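Local structure of chitin binding protein (Tectaria macrodonta, 6IF7) at residues L104-F109 with Q166-P171; P131-T136 with Y145-T150; Y97-A102 with P138-G143. The protein probably acts as a copper-dependent lytic polysaccharide monooxygenase of family AA10, a chitin-binding fern protein with insecticidal activity. All blocks are in the same frame, centred on the assembly; numbering follows the deposited sequence.

How the contacts relate
The three contacts join different parts of one beta sandwich: within the mixed sheet, between the sheets, and within the four-stranded sheet. Contacts 1 and 2 are partly buried, each mixing buried and exposed residues, whereas contact 3 lies at the surface. Contact 1 pairs neighbouring strands by backbone hydrogen bonds and reaches from the N-linked glycan to the surroundings of the copper. Contact 2 is mainly aliphatic, although its outer side carries the same glycan. In contact 3 one backbone bond and a few methyl groups join a strand to a hairpin. Contacts 1 and 2 meet through the pairing of strands 105-111 and 133-136; contacts 2 and 3 meet in the four-stranded sheet, where a backbone hydrogen bond joins Tyr145 and Tyr97.

Contact 1: residues L104-F109 with Q166-P171; sequences LGFFEF and QRTDSP. With NAG (2-acetamido-2-deoxy-beta-D-glucopyranose), chain B; NAG (2-acetamido-2-deoxy-beta-D-glucopyranose), chain C; SO4 (sulfate ion), chain E.
Gly105 and Phe106 pair antiparallel with Arg167 and Gln166, the CA atoms of Gly105 and Arg167 lying 3.8 Å apart. Phe106 and Gln166 exchange both backbone bonds, Phe106 N to Gln166 O at 2.8 Å being the shorter, and Thr168 N adds a third, to Leu104 O. Glycine suits position 105 because a CB there would run into Gln166 O. The Phe106 ring is sandwiched. Gln166 CB makes a CH-pi contact with one face, 3.9 Å from the ring centroid of Phe106, while C5 of the chain B NAG covers the opposite face. A chi1 of 63°, with CG between the backbone N and carbonyl carbon, stands the ring between them, and Thr168 CG2 sits at its edge. Glu108 OE2 accepts a hydrogen bond from N2 of that sugar, 2.8 Å away. Gln166 turns its amide away: OE1 accepts a hydrogen bond from Gly52 N, and NE2 meets a lone pair of Arg167 O. Arg167 grips Asp169 side-on, both NE and NH2 reaching one oxygen, with Arg167 NE 3.0 Å from Asp169 OD1 on its syn side. Its NH1 forms a salt bridge with Glu172, and a sulfate, probably from the crystallisation liquor, accepts a hydrogen bond from NH2 and weaker ones from NH1. With a leucine in place of the arginine, Asp169 and Glu172 would probably lose their common cation and Asp169 would be freer to turn. The strand pair divides its chemistry: an apolar ring and a carboxylate hold the glycan at one end, and a charge network flanks the copper ligand His103 at the other.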
loop_
_atom_site.group_PDB
_atom_site.type_symbol
_atom_site.label_atom_id
_atom_site.label_comp_id
_atom_site.label_asym_id
_atom_site.label_seq_id
_atom_site.Cartn_x
_atom_site.Cartn_y
_atom_site.Cartn_z
ATOM N N LEU A 104 -11.541 14.382 -1.251
ATOM C CA LEU A 104 -11.685 14.710 0.154
ATOM C C LEU A 104 -11.568 13.403 0.913
ATOM O O LEU A 104 -12.394 12.504 0.732
ATOM C CB LEU A 104 -13.040 15.348 0.445
ATOM C CG LEU A 104 -13.270 16.692 -0.232
ATOM C CD1 LEU A 104 -14.759 17.048 -0.212
ATOM C CD2 LEU A 104 -12.413 17.759 0.438
ATOM N N GLY A 105 -10.543 13.291 1.753
ATOM C CA GLY A 105 -10.354 12.073 2.546
ATOM C C GLY A 105 -9.154 12.153 3.468
ATOM O O GLY A 105 -8.442 13.152 3.500
ATOM N N PHE A 106 -8.948 11.083 4.220
ATOM C CA PHE A 106 -7.804 10.983 5.132
ATOM C C PHE A 106 -7.051 9.688 4.916
ATOM O O PHE A 106 -7.627 8.684 4.485
ATOM C CB PHE A 106 -8.240 11.116 6.603
ATOM C CG PHE A 106 -9.169 10.030 7.092
ATOM C CD1 PHE A 106 -8.666 8.834 7.621
ATOM C CD2 PHE A 106 -10.546 10.233 7.113
ATOM C CE1 PHE A 106 -9.524 7.858 8.109
ATOM C CE2 PHE A 106 -11.411 9.255 7.613
ATOM C CZ PHE A 106 -10.901 8.064 8.105
ATOM N N PHE A 107 -5.769 9.732 5.234
ATOM C CA PHE A 107 -4.871 8.618 5.037
ATOM C C PHE A 107 -4.393 8.087 6.373
ATOM O O PHE A 107 -3.754 8.827 7.134
ATOM C CB PHE A 107 -3.635 9.057 4.246
ATOM C CG PHE A 107 -3.935 9.555 2.863
ATOM C CD1 PHE A 107 -4.324 10.873 2.645
ATOM C CD2 PHE A 107 -3.799 8.710 1.754
ATOM C CE1 PHE A 107 -4.582 11.338 1.351
ATOM C CE2 PHE A 107 -4.065 9.170 0.473
ATOM C CZ PHE A 107 -4.450 10.480 0.271
ATOM N N GLU A 108 -4.641 6.800 6.620
ATOM C CA GLU A 108 -4.056 6.085 7.756
ATOM C C GLU A 108 -2.859 5.252 7.286
ATOM O O GLU A 108 -2.985 4.476 6.340
ATOM C CB GLU A 108 -5.097 5.166 8.401
ATOM C CG GLU A 108 -6.309 5.867 8.996
ATOM C CD GLU A 108 -7.395 4.894 9.456
ATOM O OE1 GLU A 108 -7.199 3.650 9.291
ATOM O OE2 GLU A 108 -8.420 5.383 10.011
ATOM N N PHE A 109 -1.706 5.431 7.943
ATOM C CA PHE A 109 -0.476 4.662 7.676
ATOM C C PHE A 109 -0.222 3.656 8.792
ATOM O O PHE A 109 -0.034 4.037 9.943
ATOM C CB PHE A 109 0.763 5.560 7.594
ATOM C CG PHE A 109 0.876 6.356 6.341
ATOM C CD1 PHE A 109 -0.099 7.279 5.985
ATOM C CD2 PHE A 109 2.006 6.253 5.543
ATOM C CE1 PHE A 109 0.031 8.056 4.852
ATOM C CE2 PHE A 109 2.134 7.019 4.398
ATOM C CZ PHE A 109 1.142 7.921 4.051
ATOM N N GLN A 166 -9.394 6.751 3.229
ATOM C CA GLN A 166 -10.859 6.797 3.407
ATOM C C GLN A 166 -11.391 8.182 2.973
ATOM O O GLN A 166 -10.973 9.215 3.495
ATOM C CB GLN A 166 -11.227 6.480 4.873
ATOM C CG GLN A 166 -12.720 6.502 5.217
ATOM C CD GLN A 166 -13.569 5.491 4.435
ATOM O OE1 GLN A 166 -13.553 4.297 4.713
ATOM N NE2 GLN A 166 -14.331 5.979 3.472
ATOM N N ARG A 167 -12.294 8.200 1.999
ATOM C CA ARG A 167 -12.955 9.451 1.595
ATOM C C ARG A 167 -13.935 9.935 2.644
ATOM O O ARG A 167 -14.506 9.125 3.361
ATOM C CB ARG A 167 -13.681 9.286 0.264
ATOM C CG ARG A 167 -12.700 9.232 -0.876
ATOM C CD ARG A 167 -13.384 8.922 -2.167
ATOM N NE ARG A 167 -14.278 9.997 -2.568
ATOM C CZ ARG A 167 -14.905 10.043 -3.737
ATOM N NH1 ARG A 167 -14.746 9.091 -4.641
ATOM N NH2 ARG A 167 -15.700 11.065 -3.998
ATOM N N THR A 168 -14.098 11.252 2.726
ATOM C CA THR A 168 -15.033 11.909 3.672
ATOM C C THR A 168 -16.360 12.346 3.046
ATOM O O THR A 168 -17.325 12.606 3.774
ATOM C CB THR A 168 -14.384 13.140 4.317
ATOM O OG1 THR A 168 -13.943 14.039 3.295
ATOM C CG2 THR A 168 -13.197 12.720 5.161
ATOM N N ASP A 169 -16.398 12.430 1.717
ATOM C CA ASP A 169 -17.621 12.730 0.957
ATOM C C ASP A 169 -18.248 11.465 0.360
ATOM O O ASP A 169 -19.159 11.546 -0.462
ATOM C CB ASP A 169 -17.292 13.702 -0.175
ATOM C CG ASP A 169 -16.219 13.173 -1.099
ATOM O OD1 ASP A 169 -15.707 12.043 -0.885
ATOM O OD2 ASP A 169 -15.845 13.902 -2.022
ATOM N N SER A 170 -17.763 10.299 0.774
ATOM C CA SER A 170 -18.078 9.040 0.120
ATOM C C SER A 170 -17.639 7.879 1.008
ATOM O O SER A 170 -16.647 8.001 1.721
ATOM C CB SER A 170 -17.298 8.959 -1.186
ATOM O OG SER A 170 -17.384 7.664 -1.757
ATOM N N PRO A 171 -18.351 6.742 0.941
ATOM C CA PRO A 171 -17.894 5.543 1.677
ATOM C C PRO A 171 -16.689 4.844 1.037
ATOM O O PRO A 171 -16.136 3.916 1.641
ATOM C CB PRO A 171 -19.113 4.607 1.625
ATOM C CG PRO A 171 -19.860 5.023 0.396
ATOM C CD PRO A 171 -19.534 6.462 0.100
HETATM C C1 NAG B . -7.992 9.005 11.493
HETATM C C2 NAG B . -8.800 8.155 12.469
HETATM C C3 NAG B . -10.237 8.169 12.031
HETATM C C4 NAG B . -10.762 9.587 12.000
HETATM C C5 NAG B . -9.920 10.422 11.051
HETATM C C6 NAG B . -10.346 11.875 11.120
HETATM C C7 NAG B . -7.782 6.210 13.517
HETATM C C8 NAG B . -7.403 4.774 13.343
HETATM N N2 NAG B . -8.352 6.770 12.473
HETATM O O3 NAG B . -11.014 7.388 12.955
HETATM O O4 NAG B . -12.124 9.551 11.576
HETATM O O5 NAG B . -8.555 10.325 11.430
HETATM O O6 NAG B . -9.488 12.631 10.264
HETATM O O7 NAG B . -7.598 6.814 14.543
HETATM C C1 NAG C . -13.007 10.290 12.417
HETATM C C2 NAG C . -14.371 10.390 11.736
HETATM C C3 NAG C . -15.351 11.139 12.621
HETATM C C4 NAG C . -15.338 10.601 14.044
HETATM C C5 NAG C . -13.926 10.466 14.597
HETATM C C6 NAG C . -14.030 9.924 16.020
HETATM C C7 NAG C . -14.702 10.425 9.301
HETATM C C8 NAG C . -14.718 11.251 8.055
HETATM N N2 NAG C . -14.321 11.043 10.437
HETATM O O3 NAG C . -16.643 10.914 12.091
HETATM O O4 NAG C . -16.080 11.463 14.901
HETATM O O5 NAG C . -13.174 9.648 13.682
HETATM O O6 NAG C . -12.800 9.374 16.431
HETATM O O7 NAG C . -15.052 9.259 9.243
HETATM S S SO4 E . -15.869 10.245 -7.815
HETATM O O1 SO4 E . -16.178 10.437 -9.252
HETATM O O2 SO4 E . -16.953 9.434 -7.193
HETATM O O3 SO4 E . -15.756 11.566 -7.136
HETATM O O4 SO4 E . -14.572 9.539 -7.706
HETATM O O HOH W 1 -13.702 14.499 -2.972
#

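Contact 2: residues P131-T136 with Y145-T150. With NAG (2-acetamido-2-deoxy-beta-D-glucopyranose), chain B.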
loop_
_atom_site.group_PDB
_atom_site.type_symbol
_atom_site.label_atom_id
_atom_site.label_comp_id
_atom_site.label_asym_id
_atom_site.label_seq_id
_atom_site.Cartn_x
_atom_site.Cartn_y
_atom_site.Cartn_z
ATOM N N PRO A 131 -2.242 3.496 13.716
ATOM C CA PRO A 131 -1.477 4.090 12.630
ATOM C C PRO A 131 -0.373 5.004 13.134
ATOM O O PRO A 131 -0.505 5.618 14.194
ATOM C CB PRO A 131 -2.526 4.885 11.835
ATOM C CG PRO A 131 -3.673 5.111 12.761
ATOM C CD PRO A 131 -3.613 4.049 13.823
ATOM N N PHE A 132 0.726 5.079 12.401
ATOM C CA PHE A 132 1.763 6.023 12.783
ATOM C C PHE A 132 1.606 7.381 12.117
ATOM O O PHE A 132 2.252 8.346 12.547
ATOM C CB PHE A 132 3.186 5.472 12.597
ATOM C CG PHE A 132 3.594 5.247 11.170
ATOM C CD1 PHE A 132 3.272 4.061 10.518
ATOM C CD2 PHE A 132 4.374 6.183 10.505
ATOM C CE1 PHE A 132 3.688 3.815 9.205
ATOM C CE2 PHE A 132 4.775 5.952 9.181
ATOM C CZ PHE A 132 4.432 4.764 8.540
ATOM N N ILE A 133 0.764 7.455 11.078
ATOM C CA ILE A 133 0.306 8.743 10.543
ATOM C C ILE A 133 -1.181 8.605 10.251
ATOM O O ILE A 133 -1.620 7.578 9.698
ATOM C CB ILE A 133 1.022 9.152 9.231
ATOM C CG1 ILE A 133 2.548 9.217 9.427
ATOM C CG2 ILE A 133 0.483 10.480 8.710
ATOM C CD1 ILE A 133 3.330 9.318 8.124
ATOM N N ASN A 134 -1.941 9.632 10.647
ATOM C CA ASN A 134 -3.314 9.813 10.200
ATOM C C ASN A 134 -3.510 11.275 9.808
ATOM O O ASN A 134 -3.421 12.177 10.649
ATOM C CB ASN A 134 -4.270 9.381 11.304
ATOM C CG ASN A 134 -5.713 9.380 10.870
ATOM O OD1 ASN A 134 -6.063 9.653 9.712
ATOM N ND2 ASN A 134 -6.562 9.038 11.809
ATOM N N VAL A 135 -3.737 11.513 8.524
ATOM C CA VAL A 135 -3.738 12.875 7.993
ATOM C C VAL A 135 -4.916 13.126 7.036
ATOM O O VAL A 135 -5.171 12.349 6.116
ATOM C CB VAL A 135 -2.369 13.221 7.354
ATOM C CG1 VAL A 135 -2.072 12.362 6.135
ATOM C CG2 VAL A 135 -2.294 14.703 7.001
ATOM N N THR A 136 -5.626 14.222 7.277
ATOM C CA THR A 136 -6.779 14.626 6.463
ATOM C C THR A 136 -6.366 15.669 5.468
ATOM O O THR A 136 -5.839 16.721 5.866
ATOM C CB THR A 136 -7.894 15.217 7.335
ATOM O OG1 THR A 136 -8.418 14.180 8.159
ATOM C CG2 THR A 136 -9.030 15.801 6.478
ATOM N N TYR A 145 0.029 13.822 -3.172
ATOM C CA TYR A 145 -0.091 14.235 -1.788
ATOM C C TYR A 145 1.262 14.055 -1.098
ATOM O O TYR A 145 1.873 13.004 -1.208
ATOM C CB TYR A 145 -1.152 13.410 -1.071
ATOM C CG TYR A 145 -2.578 13.695 -1.473
ATOM C CD1 TYR A 145 -3.199 14.903 -1.123
ATOM C CD2 TYR A 145 -3.339 12.732 -2.156
ATOM C CE1 TYR A 145 -4.527 15.146 -1.452
ATOM C CE2 TYR A 145 -4.667 12.966 -2.493
ATOM C CZ TYR A 145 -5.254 14.168 -2.145
ATOM O OH TYR A 145 -6.561 14.365 -2.492
ATOM N N GLN A 146 1.731 15.109 -0.438
ATOM C CA GLN A 146 2.932 15.094 0.394
ATOM C C GLN A 146 2.503 14.926 1.846
ATOM O O GLN A 146 1.677 15.680 2.355
ATOM C CB GLN A 146 3.707 16.416 0.250
ATOM C CG GLN A 146 3.994 16.786 -1.194
ATOM C CD GLN A 146 5.094 17.797 -1.356
ATOM O OE1 GLN A 146 5.336 18.634 -0.487
ATOM N NE2 GLN A 146 5.765 17.740 -2.489
ATOM N N ILE A 147 3.085 13.940 2.513
ATOM C CA ILE A 147 2.688 13.537 3.860
ATOM C C ILE A 147 3.945 13.485 4.745
ATOM O O ILE A 147 4.993 12.957 4.338
ATOM C CB ILE A 147 1.933 12.173 3.791
ATOM C CG1 ILE A 147 0.571 12.380 3.073
ATOM C CG2 ILE A 147 1.770 11.525 5.170
ATOM C CD1 ILE A 147 -0.123 11.118 2.650
ATOM N N THR A 148 3.813 14.010 5.960
ATOM C CA THR A 148 4.909 14.029 6.939
ATOM C C THR A 148 4.548 13.222 8.178
ATOM O O THR A 148 3.416 13.290 8.693
ATOM C CB THR A 148 5.234 15.467 7.373
ATOM O OG1 THR A 148 4.015 16.126 7.752
ATOM C CG2 THR A 148 5.922 16.222 6.239
ATOM N N GLY A 149 5.517 12.455 8.656
ATOM C CA GLY A 149 5.363 11.708 9.882
ATOM C C GLY A 149 6.677 11.139 10.329
ATOM O O GLY A 149 7.657 11.144 9.580
ATOM N N THR A 150 6.683 10.647 11.559
ATOM C CA THR A 150 7.827 9.978 12.135
ATOM C C THR A 150 7.617 8.474 11.950
ATOM O O THR A 150 6.563 7.927 12.318
ATOM C CB THR A 150 8.006 10.367 13.612
ATOM O OG1 THR A 150 8.278 11.768 13.698
ATOM C CG2 THR A 150 9.187 9.605 14.258
HETATM C C1 NAG B . -7.992 9.005 11.493
HETATM C C2 NAG B . -8.800 8.155 12.469
HETATM C C3 NAG B . -10.237 8.169 12.031
HETATM C C4 NAG B . -10.762 9.587 12.000
HETATM C C5 NAG B . -9.920 10.422 11.051
HETATM C C6 NAG B . -10.346 11.875 11.120
HETATM C C7 NAG B . -7.782 6.210 13.517
HETATM C C8 NAG B . -7.403 4.774 13.343
HETATM N N2 NAG B . -8.352 6.770 12.473
HETATM O O3 NAG B . -11.014 7.388 12.955
HETATM O O4 NAG B . -12.124 9.551 11.576
HETATM O O5 NAG B . -8.555 10.325 11.430
HETATM O O6 NAG B . -9.488 12.631 10.264
HETATM O O7 NAG B . -7.598 6.814 14.543
#
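The Phe132 ring meets the backbone of Thr150 on a slant: Thr150 O comes to 3.3 Å from Phe132 CD2. The second flat group, the Asn134 amide, leaves the strand in the other direction, its CB pointing away from 145-150. Its ND2 carries the C1 of the chain B NAG in a covalent bond of 1.5 Å, and Pro131 CG touches the acetyl methyl C8 of that sugar at 3.8 Å. Asn134-Val135-Thr136 is the Asn-X-Thr sequon of N-glycosylation, which lies in an extended strand of the folded protein. Because side chains alternate, the residues on either side of Asn134 face inward, across the gap between the two sheets of the immunoglobulin-like sandwich found in this enzyme family. There branched residues meet. Ile133 holds CG1 anti to its carbonyl carbon (chi1 -57°) and is extended beyond it, which carries CD1 to 3.6 Å from Gly149 CA. A side chain at 149 would collide with that methyl, so glycine fits. The other branch, Ile133 CG2, lies 3.9 Å from Ile147 CG2, the two side chains crossing at a slant. Val135, two residues further along the strand, also approaches Ile147, its CG1 4.0 Å from Ile147 CG1. No hydrogen bond joins the segments, and Phe95 and Phe109 add aromatic surface around Ile133 and Ile147.

Contact 3: residues Y97-A102 with P138-G143; sequences YIATAA and PPLVSG
Leu140 reaches toward Ala102 and Ala99 from the edge strand of the four-stranded sheet. Its CB points toward 97-102 but stops 5.5 Å short of Ala102 CB. CG, set anti to the backbone N (chi1 -175°), carries the chain further out and divides it into two branches. CD2 makes the closest side-chain contact, 3.7 Å from Ala102 CB, whereas CD1 lies more loosely, 4.5 Å from Ala99 CB. Tyr145 of the intervening strand 144-147 also packs on Leu140, Ala99 and Ala102, and alanines suit these places because single methyls fit around a leucine and a large ring. The segments are joined more firmly through the backbone. Ala99 N donates a hydrogen bond to Gly143 O at 3.0 Å. Ala99 O also lies near Gly143 O, but both are acceptors and no bond links them. Gly143 has a phi of 81°, a value that most other residues adopt only at a cost, and Ser142 before it is also left-handed. Together with the bond between Gln146 N and Pro139 O, these angles are consistent with a two-residue beta hairpin closed by a type I' turn. Strand 144-147 of the hairpin pairs antiparallel with 95-99, leaving 140-141 as the outermost strand of this sheet, and the loop that leaves strand 95-99 leads on to the copper ligand His103, as expected in the AA10 fold.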
loop_
_atom_site.group_PDB
_atom_site.type_symbol
_atom_site.label_atom_id
_atom_site.label_comp_id
_atom_site.label_asym_id
_atom_site.label_seq_id
_atom_site.Cartn_x
_atom_site.Cartn_y
_atom_site.Cartn_z
ATOM N N TYR A 97 1.802 10.075 -2.012
ATOM C CA TYR A 97 0.674 9.268 -2.513
ATOM C C TYR A 97 0.235 9.928 -3.804
ATOM O O TYR A 97 -0.288 11.064 -3.790
ATOM C CB TYR A 97 -0.495 9.257 -1.508
ATOM C CG TYR A 97 -1.599 8.255 -1.828
ATOM C CD1 TYR A 97 -2.518 8.464 -2.859
ATOM C CD2 TYR A 97 -1.720 7.089 -1.087
ATOM C CE1 TYR A 97 -3.493 7.534 -3.139
ATOM C CE2 TYR A 97 -2.699 6.165 -1.357
ATOM C CZ TYR A 97 -3.573 6.385 -2.379
ATOM O OH TYR A 97 -4.535 5.422 -2.588
ATOM N N ILE A 98 0.444 9.223 -4.912
ATOM C CA ILE A 98 0.100 9.757 -6.237
ATOM C C ILE A 98 -1.404 9.594 -6.455
ATOM O O ILE A 98 -1.971 8.494 -6.278
ATOM C CB ILE A 98 0.928 9.154 -7.416
ATOM C CG1 ILE A 98 0.501 9.793 -8.764
ATOM C CG2 ILE A 98 0.792 7.638 -7.524
ATOM C CD1 ILE A 98 1.461 9.528 -9.911
ATOM N N ALA A 99 -2.036 10.707 -6.804
ATOM C CA ALA A 99 -3.469 10.756 -7.007
ATOM C C ALA A 99 -3.728 11.144 -8.462
ATOM O O ALA A 99 -3.429 12.259 -8.871
ATOM C CB ALA A 99 -4.110 11.748 -6.048
ATOM N N THR A 100 -4.253 10.191 -9.241
ATOM C CA THR A 100 -4.779 10.458 -10.588
ATOM C C THR A 100 -6.050 11.333 -10.507
ATOM O O THR A 100 -6.338 12.091 -11.420
ATOM C CB THR A 100 -5.097 9.149 -11.351
ATOM O OG1 THR A 100 -6.080 8.400 -10.634
ATOM C CG2 THR A 100 -3.857 8.287 -11.495
ATOM N N ALA A 101 -6.797 11.201 -9.419
ATOM C CA ALA A 101 -7.920 12.083 -9.086
ATOM C C ALA A 101 -7.911 12.297 -7.578
ATOM O O ALA A 101 -8.050 11.332 -6.814
ATOM C CB ALA A 101 -9.244 11.447 -9.515
ATOM N N ALA A 102 -7.714 13.545 -7.160
ATOM C CA ALA A 102 -7.696 13.907 -5.738
ATOM C C ALA A 102 -9.094 13.744 -5.161
ATOM O O ALA A 102 -10.077 13.819 -5.897
ATOM C CB ALA A 102 -7.212 15.334 -5.558
ATOM N N PRO A 138 -3.987 16.211 3.093
ATOM C CA PRO A 138 -2.649 16.776 3.091
ATOM C C PRO A 138 -2.396 17.574 1.808
ATOM O O PRO A 138 -3.170 17.441 0.865
ATOM C CB PRO A 138 -1.757 15.537 3.166
ATOM C CG PRO A 138 -2.576 14.433 2.568
ATOM C CD PRO A 138 -3.971 14.737 3.005
ATOM N N PRO A 139 -1.322 18.383 1.760
ATOM C CA PRO A 139 -1.089 19.196 0.563
ATOM C C PRO A 139 -0.928 18.346 -0.702
ATOM O O PRO A 139 -0.190 17.357 -0.685
ATOM C CB PRO A 139 0.222 19.931 0.862
ATOM C CG PRO A 139 0.407 19.824 2.320
ATOM C CD PRO A 139 -0.224 18.524 2.728
ATOM N N LEU A 140 -1.624 18.745 -1.770
ATOM C CA LEU A 140 -1.500 18.138 -3.083
ATOM C C LEU A 140 -0.545 18.996 -3.894
ATOM O O LEU A 140 -0.793 20.168 -4.054
ATOM C CB LEU A 140 -2.868 18.094 -3.750
ATOM C CG LEU A 140 -2.936 17.380 -5.092
ATOM C CD1 LEU A 140 -2.752 15.878 -4.910
ATOM C CD2 LEU A 140 -4.285 17.668 -5.733
ATOM N N VAL A 141 0.553 18.412 -4.370
ATOM C CA VAL A 141 1.611 19.129 -5.091
ATOM C C VAL A 141 2.083 18.285 -6.290
ATOM O O VAL A 141 2.581 17.177 -6.106
ATOM C CB VAL A 141 2.820 19.396 -4.174
ATOM C CG1 VAL A 141 3.907 20.145 -4.929
ATOM C CG2 VAL A 141 2.403 20.156 -2.913
ATOM N N SER A 142 1.936 18.824 -7.505
ATOM C CA SER A 142 2.258 18.128 -8.755
ATOM C C SER A 142 1.674 16.730 -8.850
ATOM O O SER A 142 2.388 15.789 -9.150
ATOM C CB SER A 142 3.758 18.062 -8.968
ATOM O OG SER A 142 4.271 19.362 -8.983
ATOM N N GLY A 143 0.381 16.602 -8.561
ATOM C CA GLY A 143 -0.342 15.335 -8.695
ATOM C C GLY A 143 -0.162 14.359 -7.539
ATOM O O GLY A 143 -0.835 13.310 -7.519
#